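Local coordinates for 11S globulin seed storage protein (Amaranthus hypochondriacus, PDB 3QAC), which probably serves as a seed storage protein, a nutrient reserve of the hexameric 11S globulin family whose subunits each carry two cupin domains, at residues A[141-146]-A[319-324]; A[67-72]-A[171-176]; A[442-445]-A[449-452]. All coordinates share one frame; numbering follows the deposited sequence.

From the N terminus, 67-72 comes first, where strand 61-68 runs out toward strand 72-78; segment 141-146 follows, at the end of strand 138-142. Contact 2 closes a loop of 98 residues when 171-176 returns to 67-72, within the N-terminal cupin. Contact 1 has opened by then and closes only at 319-324 in the C-terminal cupin, so the two cross along the chain; contact 1 alone of them ties one cupin to the other. They also touch, with probable hydrogen bonds from Met-142 N to Glu-72 O and from Gly-145 N to Thr-68 O. Contact 3 follows in series, a short closure joining the loop after helix 434-442 to strand 449-450, its centre about 36 Å from that of contact 1.

Contact 1 (A[141-146]-A[319-324])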
loop_
_atom_site.group_PDB
_atom_site.type_symbol
_atom_site.label_atom_id
_atom_site.label_comp_id
_atom_site.label_asym_id
_atom_site.label_seq_id
_atom_site.Cartn_x
_atom_site.Cartn_y
_atom_site.Cartn_z
ATOM N N ALA A 141 13.370 -9.244 -13.315
ATOM C CA ALA A 141 12.537 -8.225 -12.668
ATOM C C ALA A 141 12.916 -6.826 -13.102
ATOM O O ALA A 141 14.057 -6.415 -12.928
ATOM C CB ALA A 141 12.642 -8.337 -11.151
ATOM N N MET A 142 11.959 -6.096 -13.668
ATOM C CA MET A 142 12.134 -4.688 -14.020
ATOM C C MET A 142 11.438 -3.768 -13.019
ATOM O O MET A 142 10.215 -3.737 -12.962
ATOM C CB MET A 142 11.543 -4.405 -15.412
ATOM C CG MET A 142 11.979 -3.069 -15.991
ATOM S SD MET A 142 13.776 -3.014 -16.255
ATOM C CE MET A 142 14.003 -4.423 -17.328
ATOM N N PRO A 143 12.213 -3.019 -12.222
ATOM C CA PRO A 143 11.606 -2.091 -11.260
ATOM C C PRO A 143 10.881 -0.999 -12.006
ATOM O O PRO A 143 11.220 -0.741 -13.155
ATOM C CB PRO A 143 12.810 -1.489 -10.536
ATOM C CG PRO A 143 13.940 -2.471 -10.770
ATOM C CD PRO A 143 13.683 -3.059 -12.119
ATOM N N ALA A 144 9.883 -0.394 -11.369
ATOM C CA ALA A 144 9.101 0.666 -11.978
ATOM C C ALA A 144 10.009 1.772 -12.505
ATOM O O ALA A 144 10.973 2.143 -11.861
ATOM C CB ALA A 144 8.124 1.217 -10.985
ATOM N N GLY A 145 9.703 2.279 -13.692
ATOM C CA GLY A 145 10.351 3.473 -14.186
ATOM C C GLY A 145 11.725 3.256 -14.798
ATOM O O GLY A 145 12.260 4.150 -15.448
ATOM N N VAL A 146 12.314 2.082 -14.582
ATOM C CA VAL A 146 13.644 1.815 -15.123
ATOM C C VAL A 146 13.639 1.662 -16.655
ATOM O O VAL A 146 12.982 0.777 -17.230
ATOM C CB VAL A 146 14.325 0.588 -14.451
ATOM C CG1 VAL A 146 15.604 0.239 -15.166
ATOM C CG2 VAL A 146 14.608 0.864 -12.981
ATOM N N ARG A 319 11.969 -8.100 -3.334
ATOM C CA ARG A 319 11.563 -7.507 -2.073
ATOM C C ARG A 319 10.982 -6.133 -2.404
ATOM O O ARG A 319 10.030 -5.677 -1.784
ATOM C CB ARG A 319 12.763 -7.385 -1.123
ATOM C CG ARG A 319 12.431 -7.369 0.374
ATOM C CD ARG A 319 13.247 -8.439 1.139
ATOM N NE ARG A 319 14.554 -8.666 0.513
ATOM C CZ ARG A 319 15.247 -9.805 0.566
ATOM N NH1 ARG A 319 16.412 -9.882 -0.059
ATOM N NH2 ARG A 319 14.786 -10.867 1.223
ATOM N N HIS A 320 11.551 -5.480 -3.402
ATOM C CA HIS A 320 11.071 -4.158 -3.779
ATOM C C HIS A 320 9.832 -4.183 -4.679
ATOM O O HIS A 320 8.901 -3.403 -4.480
ATOM C CB HIS A 320 12.186 -3.308 -4.389
ATOM C CG HIS A 320 12.922 -2.494 -3.375
ATOM N ND1 HIS A 320 12.449 -1.285 -2.906
ATOM C CD2 HIS A 320 14.078 -2.735 -2.707
ATOM C CE1 HIS A 320 13.293 -0.806 -2.008
ATOM N NE2 HIS A 320 14.290 -1.664 -1.871
ATOM N N LEU A 321 9.819 -5.082 -5.652
ATOM C CA LEU A 321 8.682 -5.186 -6.551
ATOM C C LEU A 321 7.457 -5.804 -5.890
ATOM O O LEU A 321 6.347 -5.555 -6.322
ATOM C CB LEU A 321 9.043 -5.988 -7.789
ATOM C CG LEU A 321 10.289 -5.564 -8.557
ATOM C CD1 LEU A 321 9.977 -5.748 -10.026
ATOM C CD2 LEU A 321 10.668 -4.133 -8.247
ATOM N N ARG A 322 7.660 -6.602 -4.847
ATOM C CA ARG A 322 6.572 -7.340 -4.234
ATOM C C ARG A 322 5.858 -8.205 -5.283
ATOM O O ARG A 322 4.624 -8.292 -5.337
ATOM C CB ARG A 322 5.589 -6.384 -3.549
ATOM C CG ARG A 322 6.216 -5.544 -2.424
ATOM C CD ARG A 322 5.225 -4.484 -1.927
ATOM N NE ARG A 322 5.855 -3.479 -1.066
ATOM C CZ ARG A 322 5.242 -2.383 -0.615
ATOM N NH1 ARG A 322 3.972 -2.140 -0.936
ATOM N NH2 ARG A 322 5.899 -1.525 0.160
ATOM N N LEU A 323 6.645 -8.831 -6.139
ATOM C CA LEU A 323 6.106 -9.847 -7.014
ATOM C C LEU A 323 6.920 -11.100 -6.797
ATOM O O LEU A 323 8.049 -11.056 -6.257
ATOM C CB LEU A 323 6.187 -9.412 -8.467
ATOM C CG LEU A 323 5.423 -8.103 -8.717
ATOM C CD1 LEU A 323 5.816 -7.483 -10.012
ATOM C CD2 LEU A 323 3.914 -8.339 -8.668
ATOM N N SER A 324 6.337 -12.219 -7.202
ATOM C CA SER A 324 7.067 -13.457 -7.271
ATOM C C SER A 324 6.637 -14.200 -8.518
ATOM O O SER A 324 5.812 -13.716 -9.288
ATOM C CB SER A 324 6.876 -14.288 -6.000
ATOM O OG SER A 324 5.583 -14.113 -5.468
#
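Leu-321 reaches across to Ala-141, Met-142 and Pro-143, and its side chain carries the whole contact from its side. CB leaves the backbone in the direction of 141-146. CG, anti to the carbonyl carbon (chi1 -52°), continues the same way, and neither atom comes as close to the other segment as the two methyls beyond them. At the fork the branches divide the work. CD1 takes the strand side: it lies 3.9 Å from Ala-141 CB and 3.6 Å from Met-142 O, the second a van der Waals approach to a carbonyl oxygen. CD2 takes the proline side, 3.8 Å from Pro-143 CA and 4.1 Å from Pro-143 CB, so it rests against the base of the ring. The second torsion, at -142°, is off the staggered positions, so the exact split between the methyls should be read with some reserve.

This is where the two cupin domains of the subunit meet. Ala-141 and Met-142 end strand 138-142 of the N-terminal cupin, and Leu-321 ends helix 318-321 of the C-terminal one, just before Arg-322 leaves helical geometry with positive phi. With an alanine here in place of Leu-321 both methyls are gone, which would probably open a gap between the helix end and the strand and take an apolar neighbour from Ala-141 CB and the Pro-143 ring. Past the contact, Pro-143 to Val-146 make a type II turn, with Gly-145 at its positive-phi position, closed by a weak bond from Val-146 N to Pro-143 O at 3.3 Å. Leu-321 also packs on Pro-71, and its carbonyl oxygen accepts from Asn-168 ND2. On the turn, Gly-145 O bonds to Tyr-340 OH of the second subunit.

Contact 2 (A[67-72]-A[171-176]); sequences FTSAPE and NQLDKN
An Asx turn headed by Asn-171 is the receiving half of this contact, and Ser-69 is the residue that plugs into it. Asn-171 OD1 accepts from Leu-173 N at 3.0 Å, which makes the turn, and from Ser-69 OG at 2.7 Å, which ties in the other segment. The two donors come from opposite faces of the amide plane, each well above it, so the oxygen is gripped from both sides. The hydroxyl gets there because OG sits between the backbone N and the carbonyl carbon of Ser-69 (chi1 60°). The other end of the amide is held as well: ND2 donates to Asp-174 O at 2.9 Å and also bonds to Thr-166 O. Asp-174 O lies almost in the plane of the Asn-171 amide, though ND2 approaches that carbonyl from above its own plane. With both ends engaged, the amide is fixed in its rotation. Lys-175 NZ donates to Asn-171 O at 2.7 Å, in the carbonyl plane, and so pins the backbone of the same residue.

Apolar contacts flank the polar one. Leu-173 CD1 presses on Ser-69 CB at 3.3 Å, tighter than carbons usually pack, while Asn-171 CB lies 4.1 Å from Ala-70 CB.

Ser-69 follows strand 61-68, and the turn belongs to the loop between strands 158-164 and 180-182. Ala-70 backs onto Ile-164 of the first of these strands and Leu-173 onto Phe-181 of the second, while the second subunit covers the outside, its Asn-383 packing on Ser-69 and its His-345 bonding to Gln-172 O.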
loop_
_atom_site.group_PDB
_atom_site.type_symbol
_atom_site.label_atom_id
_atom_site.label_comp_id
_atom_site.label_asym_id
_atom_site.label_seq_id
_atom_site.Cartn_x
_atom_site.Cartn_y
_atom_site.Cartn_z
ATOM N N PHE A 67 10.472 2.885 -20.788
ATOM C CA PHE A 67 10.175 2.554 -19.408
ATOM C C PHE A 67 8.667 2.585 -19.203
ATOM O O PHE A 67 7.942 3.132 -20.006
ATOM C CB PHE A 67 10.888 3.500 -18.440
ATOM C CG PHE A 67 10.732 4.969 -18.773
ATOM C CD1 PHE A 67 11.553 5.578 -19.716
ATOM C CD2 PHE A 67 9.786 5.745 -18.121
ATOM C CE1 PHE A 67 11.431 6.927 -19.997
ATOM C CE2 PHE A 67 9.655 7.101 -18.403
ATOM C CZ PHE A 67 10.482 7.690 -19.338
ATOM N N THR A 68 8.202 1.974 -18.121
ATOM C CA THR A 68 6.799 2.023 -17.772
ATOM C C THR A 68 6.736 2.273 -16.287
ATOM O O THR A 68 7.628 1.859 -15.551
ATOM C CB THR A 68 6.042 0.720 -18.169
ATOM O OG1 THR A 68 4.710 0.747 -17.637
ATOM C CG2 THR A 68 6.768 -0.519 -17.666
ATOM N N SER A 69 5.700 2.979 -15.858
ATOM C CA SER A 69 5.529 3.345 -14.464
ATOM C C SER A 69 5.287 2.133 -13.581
ATOM O O SER A 69 5.406 2.228 -12.367
ATOM C CB SER A 69 4.346 4.302 -14.322
ATOM O OG SER A 69 3.169 3.669 -14.789
ATOM N N ALA A 70 4.933 0.997 -14.178
ATOM C CA ALA A 70 4.747 -0.237 -13.400
ATOM C C ALA A 70 5.963 -1.174 -13.456
ATOM O O ALA A 70 6.646 -1.235 -14.476
ATOM C CB ALA A 70 3.513 -0.973 -13.871
ATOM N N PRO A 71 6.221 -1.926 -12.366
ATOM C CA PRO A 71 7.292 -2.925 -12.368
ATOM C C PRO A 71 6.873 -4.071 -13.272
ATOM O O PRO A 71 5.677 -4.290 -13.455
ATOM C CB PRO A 71 7.317 -3.443 -10.917
ATOM C CG PRO A 71 6.324 -2.644 -10.157
ATOM C CD PRO A 71 5.405 -2.004 -11.146
ATOM N N GLU A 72 7.835 -4.799 -13.816
ATOM C CA GLU A 72 7.522 -5.894 -14.711
ATOM C C GLU A 72 8.280 -7.113 -14.291
ATOM O O GLU A 72 9.392 -7.021 -13.794
ATOM C CB GLU A 72 7.951 -5.574 -16.133
ATOM C CG GLU A 72 7.409 -4.290 -16.686
ATOM C CD GLU A 72 7.834 -4.123 -18.106
ATOM O OE1 GLU A 72 9.037 -4.301 -18.374
ATOM O OE2 GLU A 72 6.969 -3.857 -18.963
ATOM N N ASN A 171 3.497 1.829 -9.145
ATOM C CA ASN A 171 2.827 2.565 -10.209
ATOM C C ASN A 171 1.882 3.622 -9.642
ATOM O O ASN A 171 0.860 3.288 -9.049
ATOM C CB ASN A 171 2.037 1.636 -11.138
ATOM C CG ASN A 171 1.202 2.425 -12.169
ATOM O OD1 ASN A 171 1.618 3.480 -12.637
ATOM N ND2 ASN A 171 0.021 1.926 -12.486
ATOM N N GLN A 172 2.229 4.892 -9.822
ATOM C CA GLN A 172 1.399 5.967 -9.299
ATOM C C GLN A 172 0.575 6.676 -10.393
ATOM O O GLN A 172 -0.062 7.688 -10.141
ATOM C CB GLN A 172 2.255 6.953 -8.502
ATOM C CG GLN A 172 3.028 6.285 -7.341
ATOM C CD GLN A 172 3.611 7.298 -6.369
ATOM O OE1 GLN A 172 4.210 6.947 -5.349
ATOM N NE2 GLN A 172 3.454 8.556 -6.690
ATOM N N LEU A 173 0.610 6.149 -11.610
ATOM C CA LEU A 173 -0.231 6.665 -12.688
ATOM C C LEU A 173 -1.521 5.856 -12.708
ATOM O O LEU A 173 -1.880 5.272 -11.713
ATOM C CB LEU A 173 0.492 6.566 -14.025
ATOM C CG LEU A 173 1.810 7.348 -14.085
ATOM C CD1 LEU A 173 2.625 6.967 -15.318
ATOM C CD2 LEU A 173 1.539 8.836 -14.058
ATOM N N ASP A 174 -2.243 5.829 -13.821
ATOM C CA ASP A 174 -3.505 5.090 -13.834
ATOM C C ASP A 174 -3.313 3.576 -13.652
ATOM O O ASP A 174 -2.266 3.018 -13.978
ATOM C CB ASP A 174 -4.284 5.365 -15.117
ATOM C CG ASP A 174 -4.830 6.789 -15.196
ATOM O OD1 ASP A 174 -5.086 7.222 -16.333
ATOM O OD2 ASP A 174 -5.003 7.472 -14.154
ATOM N N LYS A 175 -4.357 2.925 -13.159
ATOM C CA LYS A 175 -4.332 1.510 -12.826
ATOM C C LYS A 175 -4.982 0.657 -13.906
ATOM O O LYS A 175 -4.793 -0.556 -13.961
ATOM C CB LYS A 175 -5.065 1.282 -11.501
ATOM C CG LYS A 175 -4.429 2.014 -10.325
ATOM C CD LYS A 175 -2.953 1.657 -10.211
ATOM C CE LYS A 175 -2.331 2.225 -8.936
ATOM N NZ LYS A 175 -1.097 1.457 -8.534
ATOM N N ASN A 176 -5.756 1.302 -14.766
ATOM C CA ASN A 176 -6.444 0.604 -15.842
ATOM C C ASN A 176 -5.526 -0.032 -16.883
ATOM O O ASN A 176 -5.709 -1.195 -17.236
ATOM C CB ASN A 176 -7.474 1.530 -16.498
ATOM C CG ASN A 176 -8.598 1.909 -15.538
ATOM O OD1 ASN A 176 -8.602 1.493 -14.368
ATOM N ND2 ASN A 176 -9.556 2.701 -16.021
#

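Contact 3 (A[442-445]-A[449-452]); sequences FNRP and LFRS
Arg-444 lays its guanidinium flat on the ring of Phe-450, the planes only 7° apart and the centres separated by 4.2 Å. The stack is off-centre: CZ stands 34° from the ring normal, over the CD1 side, with NE 3.4 Å from Phe-450 CD1. NH1 overhangs the ring on the backbone side and comes within 3.6 Å of Phe-450 CB. Behind the guanidinium, CD lies over the middle of the same ring face as a CH-pi contact; the modelled fit of these methylenes is closer than is credible, so their precise spacing is doubtful. The arginine chain runs out with CG anti to the backbone N (chi1 176°), then bends at both chi2 and chi3, and that double bend turns the guanidinium parallel to the ring.

In the next shell, every nitrogen of the group has a polar partner. NH1 forms a salt bridge with Glu-446, in the link between the two segments, while NE donates to Ser-223 O and NH2 to Glu-222 O, both of the third subunit. Phe-450 is set by its strand: its backbone bonds to Met-335, and its ring packs on Met-335 and Ala-337 of strand 335-341. Next along, Arg-451 NE reaches Ser-452 O at 3.3 Å and its NH1 bonds to Glu-303 O.

The charge of this buried arginine is thus probably shared among a carboxylate, two carbonyls and an aromatic face. The cation-pi stack joins the loop that follows helix 434-442 to strand 449-450, and the hydrogen bonds of NE and NH2 join it to the third subunit.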
loop_
_atom_site.group_PDB
_atom_site.type_symbol
_atom_site.label_atom_id
_atom_site.label_comp_id
_atom_site.label_asym_id
_atom_site.label_seq_id
_atom_site.Cartn_x
_atom_site.Cartn_y
_atom_site.Cartn_z
ATOM N N PHE A 442 -3.567 -39.804 3.892
ATOM C CA PHE A 442 -2.246 -40.357 3.589
ATOM C C PHE A 442 -2.108 -41.136 2.287
ATOM O O PHE A 442 -1.002 -41.459 1.877
ATOM C CB PHE A 442 -1.743 -41.184 4.767
ATOM C CG PHE A 442 -1.666 -40.413 6.047
ATOM C CD1 PHE A 442 -0.616 -39.535 6.283
ATOM C CD2 PHE A 442 -2.642 -40.561 7.020
ATOM C CE1 PHE A 442 -0.533 -38.820 7.468
ATOM C CE2 PHE A 442 -2.567 -39.848 8.210
ATOM C CZ PHE A 442 -1.510 -38.976 8.436
ATOM N N ASN A 443 -3.222 -41.420 1.629
ATOM C CA ASN A 443 -3.190 -42.151 0.367
ATOM C C ASN A 443 -2.376 -41.459 -0.705
ATOM O O ASN A 443 -2.036 -42.054 -1.723
ATOM C CB ASN A 443 -4.606 -42.411 -0.128
ATOM C CG ASN A 443 -5.285 -43.467 0.678
ATOM O OD1 ASN A 443 -4.688 -43.992 1.613
ATOM N ND2 ASN A 443 -6.524 -43.801 0.333
ATOM N N ARG A 444 -2.056 -40.195 -0.462
ATOM C CA ARG A 444 -1.330 -39.385 -1.427
ATOM C C ARG A 444 0.001 -38.916 -0.824
ATOM O O ARG A 444 0.067 -37.845 -0.228
ATOM C CB ARG A 444 -2.196 -38.192 -1.836
ATOM C CG ARG A 444 -1.507 -37.235 -2.763
ATOM C CD ARG A 444 -0.996 -37.963 -3.966
ATOM N NE ARG A 444 -2.098 -38.439 -4.779
ATOM C CZ ARG A 444 -1.938 -39.143 -5.889
ATOM N NH1 ARG A 444 -0.712 -39.449 -6.301
ATOM N NH2 ARG A 444 -2.995 -39.539 -6.584
ATOM N N PRO A 445 1.068 -39.725 -0.980
ATOM C CA PRO A 445 2.352 -39.479 -0.313
ATOM C C PRO A 445 3.200 -38.429 -1.015
ATOM O O PRO A 445 4.140 -37.897 -0.420
ATOM C CB PRO A 445 3.042 -40.835 -0.415
ATOM C CG PRO A 445 2.551 -41.363 -1.726
ATOM C CD PRO A 445 1.102 -40.959 -1.784
ATOM N N LEU A 449 3.109 -32.210 -6.525
ATOM C CA LEU A 449 3.090 -32.776 -7.871
ATOM C C LEU A 449 2.943 -34.288 -7.798
ATOM O O LEU A 449 3.679 -34.951 -7.067
ATOM C CB LEU A 449 4.370 -32.422 -8.607
ATOM C CG LEU A 449 4.568 -30.925 -8.810
ATOM C CD1 LEU A 449 5.845 -30.667 -9.571
ATOM C CD2 LEU A 449 3.379 -30.349 -9.550
ATOM N N PHE A 450 1.982 -34.820 -8.548
ATOM C CA PHE A 450 1.646 -36.239 -8.517
ATOM C C PHE A 450 1.748 -36.842 -9.896
ATOM O O PHE A 450 1.469 -36.184 -10.894
ATOM C CB PHE A 450 0.198 -36.445 -8.081
ATOM C CG PHE A 450 -0.149 -35.799 -6.784
ATOM C CD1 PHE A 450 -1.473 -35.549 -6.468
ATOM C CD2 PHE A 450 0.840 -35.446 -5.878
ATOM C CE1 PHE A 450 -1.806 -34.961 -5.267
ATOM C CE2 PHE A 450 0.522 -34.846 -4.680
ATOM C CZ PHE A 450 -0.800 -34.602 -4.365
ATOM N N ARG A 451 2.118 -38.113 -9.951
ATOM C CA ARG A 451 1.999 -38.851 -11.185
ATOM C C ARG A 451 0.577 -39.382 -11.261
ATOM O O ARG A 451 0.086 -40.001 -10.314
ATOM C CB ARG A 451 3.008 -39.986 -11.246
ATOM C CG ARG A 451 3.101 -40.585 -12.631
ATOM C CD ARG A 451 2.691 -39.551 -13.677
ATOM N NE ARG A 451 2.375 -40.180 -14.950
ATOM C CZ ARG A 451 3.286 -40.513 -15.861
ATOM N NH1 ARG A 451 4.574 -40.268 -15.636
ATOM N NH2 ARG A 451 2.908 -41.090 -16.996
ATOM N N SER A 452 -0.089 -39.110 -12.378
ATOM C CA SER A 452 -1.500 -39.466 -12.543
ATOM C C SER A 452 -1.756 -40.236 -13.839
ATOM O O SER A 452 -0.873 -40.350 -14.696
ATOM C CB SER A 452 -2.389 -38.214 -12.488
ATOM O OG SER A 452 -2.410 -37.660 -11.178
#